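Local coordinates for DNA sulfur modification protein DndE (Escherichia coli, PDB 4LRV) that takes part in DNA phosphorothioation, the replacement of a backbone oxygen by sulfur, and probably binds DNA in doing so, at residues L3-E14 with K53-K63. Residues are numbered along the deposited sequence; the frame is centred on the assembly and turned at random.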
loop_
_atom_site.group_PDB
_atom_site.type_symbol
_atom_site.label_atom_id
_atom_site.label_comp_id
_atom_site.label_asym_id
_atom_site.label_seq_id
_atom_site.Cartn_x
_atom_site.Cartn_y
_atom_site.Cartn_z
ATOM N N LEU A 3 21.366 -17.944 1.544
ATOM C CA LEU A 3 20.565 -17.873 0.354
ATOM C C LEU A 3 21.311 -17.016 -0.662
ATOM O O LEU A 3 21.915 -16.009 -0.295
ATOM C CB LEU A 3 19.214 -17.248 0.668
ATOM C CG LEU A 3 18.030 -18.152 0.999
ATOM C CD1 LEU A 3 16.783 -17.324 1.259
ATOM C CD2 LEU A 3 17.778 -19.205 -0.065
ATOM N N PRO A 4 21.274 -17.411 -1.941
ATOM C CA PRO A 4 21.986 -16.651 -2.957
ATOM C C PRO A 4 21.321 -15.301 -3.207
ATOM O O PRO A 4 20.296 -15.008 -2.604
ATOM C CB PRO A 4 21.878 -17.549 -4.200
ATOM C CG PRO A 4 20.690 -18.356 -3.980
ATOM C CD PRO A 4 20.597 -18.589 -2.510
ATOM N N ASN A 5 21.906 -14.494 -4.089
ATOM C CA ASN A 5 21.331 -13.203 -4.475
ATOM C C ASN A 5 20.019 -13.345 -5.253
ATOM O O ASN A 5 19.166 -12.457 -5.212
ATOM C CB ASN A 5 22.342 -12.393 -5.303
ATOM C CG ASN A 5 22.624 -13.017 -6.672
ATOM O OD1 ASN A 5 22.622 -12.325 -7.697
ATOM N ND2 ASN A 5 22.869 -14.332 -6.694
ATOM N N ARG A 6 19.871 -14.456 -5.970
ATOM C CA ARG A 6 18.655 -14.708 -6.737
ATOM C C ARG A 6 18.311 -16.196 -6.840
ATOM O O ARG A 6 19.185 -17.059 -6.770
ATOM C CB ARG A 6 18.713 -14.048 -8.122
ATOM C CG ARG A 6 19.938 -14.364 -8.923
ATOM C CD ARG A 6 19.822 -13.793 -10.307
ATOM N NE ARG A 6 20.563 -12.548 -10.493
ATOM C CZ ARG A 6 21.104 -12.184 -11.657
ATOM N NH1 ARG A 6 20.985 -12.971 -12.720
ATOM N NH2 ARG A 6 21.782 -11.047 -11.759
HETATM N N MSE A 7 17.021 -16.487 -6.986
HETATM C CA MSE A 7 16.571 -17.872 -7.033
HETATM C C MSE A 7 15.277 -18.019 -7.789
HETATM O O MSE A 7 14.595 -17.030 -8.058
HETATM C CB MSE A 7 16.390 -18.437 -5.621
HETATM C CG MSE A 7 15.439 -17.665 -4.762
HETATM SE SE MSE A 7 16.347 -16.730 -3.308
HETATM C CE MSE A 7 16.972 -15.216 -4.284
ATOM N N ALA A 8 14.952 -19.267 -8.114
ATOM C CA ALA A 8 13.711 -19.613 -8.793
ATOM C C ALA A 8 12.904 -20.629 -7.978
ATOM O O ALA A 8 13.465 -21.377 -7.182
ATOM C CB ALA A 8 14.009 -20.164 -10.186
ATOM N N LEU A 9 11.587 -20.632 -8.171
ATOM C CA LEU A 9 10.724 -21.679 -7.636
ATOM C C LEU A 9 10.523 -22.776 -8.685
ATOM O O LEU A 9 11.097 -22.722 -9.767
ATOM C CB LEU A 9 9.376 -21.086 -7.213
ATOM C CG LEU A 9 9.487 -20.203 -5.972
ATOM C CD1 LEU A 9 8.189 -19.493 -5.674
ATOM C CD2 LEU A 9 9.922 -21.029 -4.775
ATOM N N SER A 10 9.721 -23.783 -8.370
ATOM C CA SER A 10 9.409 -24.789 -9.379
ATOM C C SER A 10 8.275 -24.283 -10.248
ATOM O O SER A 10 7.595 -23.303 -9.904
ATOM C CB SER A 10 9.066 -26.137 -8.751
ATOM O OG SER A 10 7.920 -26.054 -7.929
ATOM N N ARG A 11 8.088 -24.940 -11.385
ATOM C CA ARG A 11 6.994 -24.621 -12.273
ATOM C C ARG A 11 5.679 -24.892 -11.546
ATOM O O ARG A 11 4.792 -24.026 -11.502
ATOM C CB ARG A 11 7.103 -25.439 -13.563
ATOM C CG ARG A 11 5.931 -25.286 -14.518
ATOM C CD ARG A 11 5.934 -23.938 -15.210
ATOM N NE ARG A 11 4.833 -23.849 -16.159
ATOM C CZ ARG A 11 3.783 -23.042 -16.039
ATOM N NH1 ARG A 11 3.681 -22.205 -15.004
ATOM N NH2 ARG A 11 2.829 -23.063 -16.975
ATOM N N GLN A 12 5.580 -26.076 -10.944
ATOM C CA GLN A 12 4.400 -26.468 -10.181
ATOM C C GLN A 12 3.990 -25.338 -9.233
ATOM O O GLN A 12 2.829 -24.905 -9.244
ATOM C CB GLN A 12 4.670 -27.767 -9.410
ATOM C CG GLN A 12 3.501 -28.265 -8.560
ATOM C CD GLN A 12 3.815 -29.570 -7.819
ATOM O OE1 GLN A 12 4.393 -29.561 -6.731
ATOM N NE2 GLN A 12 3.425 -30.700 -8.412
ATOM N N THR A 13 4.948 -24.850 -8.438
ATOM C CA THR A 13 4.698 -23.774 -7.475
ATOM C C THR A 13 4.290 -22.442 -8.112
ATOM O O THR A 13 3.332 -21.822 -7.662
ATOM C CB THR A 13 5.920 -23.539 -6.574
ATOM O OG1 THR A 13 6.111 -24.686 -5.742
ATOM C CG2 THR A 13 5.737 -22.282 -5.688
ATOM N N GLU A 14 5.024 -22.003 -9.138
ATOM C CA GLU A 14 4.735 -20.734 -9.802
ATOM C C GLU A 14 3.286 -20.701 -10.261
ATOM O O GLU A 14 2.578 -19.714 -10.047
ATOM C CB GLU A 14 5.663 -20.489 -10.993
ATOM C CG GLU A 14 6.836 -19.560 -10.687
ATOM C CD GLU A 14 7.582 -19.084 -11.945
ATOM O OE1 GLU A 14 7.282 -19.588 -13.057
ATOM O OE2 GLU A 14 8.462 -18.190 -11.814
ATOM N N LYS A 53 12.903 -32.789 -6.807
ATOM C CA LYS A 53 12.099 -31.651 -7.243
ATOM C C LYS A 53 12.915 -30.619 -8.017
ATOM O O LYS A 53 13.741 -29.911 -7.447
ATOM C CB LYS A 53 11.394 -30.996 -6.049
ATOM C CG LYS A 53 10.250 -30.072 -6.439
ATOM C CD LYS A 53 9.227 -30.775 -7.342
ATOM C CE LYS A 53 8.361 -29.771 -8.121
ATOM N NZ LYS A 53 7.534 -28.884 -7.216
ATOM N N LYS A 54 12.685 -30.530 -9.321
ATOM C CA LYS A 54 13.452 -29.602 -10.147
ATOM C C LYS A 54 12.878 -28.182 -10.073
ATOM O O LYS A 54 11.674 -27.995 -10.239
ATOM C CB LYS A 54 13.537 -30.110 -11.592
ATOM C CG LYS A 54 14.791 -30.967 -11.884
ATOM C CD LYS A 54 14.874 -32.244 -11.019
ATOM C CE LYS A 54 16.327 -32.664 -10.770
ATOM N NZ LYS A 54 16.484 -33.469 -9.513
ATOM N N LEU A 55 13.736 -27.193 -9.808
ATOM C CA LEU A 55 13.281 -25.808 -9.707
ATOM C C LEU A 55 13.256 -25.144 -11.082
ATOM O O LEU A 55 14.132 -24.344 -11.430
ATOM C CB LEU A 55 14.087 -25.003 -8.673
ATOM C CG LEU A 55 14.032 -25.525 -7.226
ATOM C CD1 LEU A 55 14.847 -24.673 -6.260
ATOM C CD2 LEU A 55 12.606 -25.621 -6.741
ATOM N N ASP A 56 12.215 -25.484 -11.842
ATOM C CA ASP A 56 12.096 -25.119 -13.256
ATOM C C ASP A 56 11.080 -24.001 -13.493
ATOM O O ASP A 56 10.414 -23.945 -14.529
ATOM C CB ASP A 56 11.754 -26.356 -14.107
ATOM C CG ASP A 56 10.495 -27.095 -13.621
ATOM O OD1 ASP A 56 9.994 -26.811 -12.498
ATOM O OD2 ASP A 56 10.010 -27.975 -14.381
ATOM N N GLY A 57 10.973 -23.103 -12.524
ATOM C CA GLY A 57 10.146 -21.918 -12.686
ATOM C C GLY A 57 10.667 -21.042 -13.804
ATOM O O GLY A 57 11.835 -21.109 -14.181
ATOM N N THR A 58 9.774 -20.224 -14.330
ATOM C CA THR A 58 10.065 -19.322 -15.423
ATOM C C THR A 58 11.090 -18.248 -15.053
ATOM O O THR A 58 11.947 -17.902 -15.863
ATOM C CB THR A 58 8.761 -18.647 -15.865
ATOM O OG1 THR A 58 7.781 -19.658 -16.112
ATOM C CG2 THR A 58 8.962 -17.817 -17.116
ATOM N N LEU A 59 11.002 -17.728 -13.831
ATOM C CA LEU A 59 11.727 -16.515 -13.455
ATOM C C LEU A 59 12.772 -16.727 -12.378
ATOM O O LEU A 59 12.478 -17.323 -11.348
ATOM C CB LEU A 59 10.731 -15.449 -12.977
ATOM C CG LEU A 59 10.218 -14.431 -13.996
ATOM C CD1 LEU A 59 10.095 -15.036 -15.396
ATOM C CD2 LEU A 59 8.886 -13.825 -13.536
ATOM N N VAL A 60 13.985 -16.222 -12.606
ATOM C CA VAL A 60 14.986 -16.143 -11.535
ATOM C C VAL A 60 14.958 -14.715 -10.970
ATOM O O VAL A 60 15.557 -13.798 -11.541
ATOM C CB VAL A 60 16.419 -16.473 -12.035
ATOM C CG1 VAL A 60 17.390 -16.485 -10.872
ATOM C CG2 VAL A 60 16.469 -17.801 -12.766
ATOM N N LEU A 61 14.239 -14.521 -9.869
ATOM C CA LEU A 61 14.101 -13.188 -9.281
ATOM C C LEU A 61 15.096 -12.961 -8.166
ATOM O O LEU A 61 15.515 -13.901 -7.508
ATOM C CB LEU A 61 12.688 -12.973 -8.741
ATOM C CG LEU A 61 11.551 -13.284 -9.706
ATOM C CD1 LEU A 61 10.242 -13.271 -8.964
ATOM C CD2 LEU A 61 11.534 -12.323 -10.900
ATOM N N ASP A 62 15.469 -11.707 -7.957
ATOM C CA ASP A 62 16.294 -11.321 -6.816
ATOM C C ASP A 62 15.683 -11.743 -5.493
ATOM O O ASP A 62 14.464 -11.682 -5.302
ATOM C CB ASP A 62 16.495 -9.805 -6.784
ATOM C CG ASP A 62 17.127 -9.274 -8.043
ATOM O OD1 ASP A 62 17.934 -9.990 -8.668
ATOM O OD2 ASP A 62 16.811 -8.121 -8.405
ATOM N N LYS A 63 16.541 -12.155 -4.572
ATOM C CA LYS A 63 16.127 -12.465 -3.211
ATOM C C LYS A 63 15.260 -11.375 -2.587
ATOM O O LYS A 63 14.304 -11.674 -1.877
ATOM C CB LYS A 63 17.347 -12.726 -2.332
ATOM C CG LYS A 63 16.993 -13.276 -0.952
ATOM C CD LYS A 63 18.206 -13.885 -0.262
ATOM C CE LYS A 63 19.298 -12.850 -0.006
ATOM N NZ LYS A 63 20.628 -13.498 0.009
HETATM O O HOH W 1 7.686 -27.844 -11.403
#
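Met7, modelled as selenomethionine, and Leu61 form the hydrogen-bonded pair of a short antiparallel pairing of two strands within the chain, which ties the N-terminal arm of this mainly helical DndE chain to the loop preceding helix 63-67. Met7 N gives Leu61 O a 3.0 Å bond, and the return bond from Leu61 N to Met7 O is weak. Two residues along each chain, Lys63 N meets Asn5 O at 2.7 Å, almost perfectly straight at 179°. A lysine suits this helix start because its long chain, with CG anti to the backbone N (chi1 -171°), runs back over the arm, CD resting on Leu3 CB, and sets NZ above the carbonyl planes of Leu3 and Pro4, 2.8 Å from Leu3 O. A methionine in its place would probably leave both carbonyl oxygens without this donor and let the arm's start drift.

At the other end, Glu14 reaches back from helix 11-23 with a carboxylate, whose two oxygens match two successive amides: Thr58 N comes from above its plane to OE1 (2.9 Å), while Leu59 N meets OE2 on the syn side. Gly57, just before them, packs its CA against Glu14 OE1, and any side chain there would run into Leu9 O; its N donates to that oxygen. At the start of helix 11-23, Asp56 OD1 accepts from Arg11 N, and Ser10, the N-cap, accepts through OG from both Thr13 N and Lys53 NZ, the latter at 2.9 Å. Glu75 lies near the Lys63 ammonium as a long, weak ion pair. Arg6 and Asp62 extend side by side to a second subunit, pairing there with Glu41 and Arg38 respectively. Met7 O, held weakly by Leu61, also accepts from Trp66 NE1.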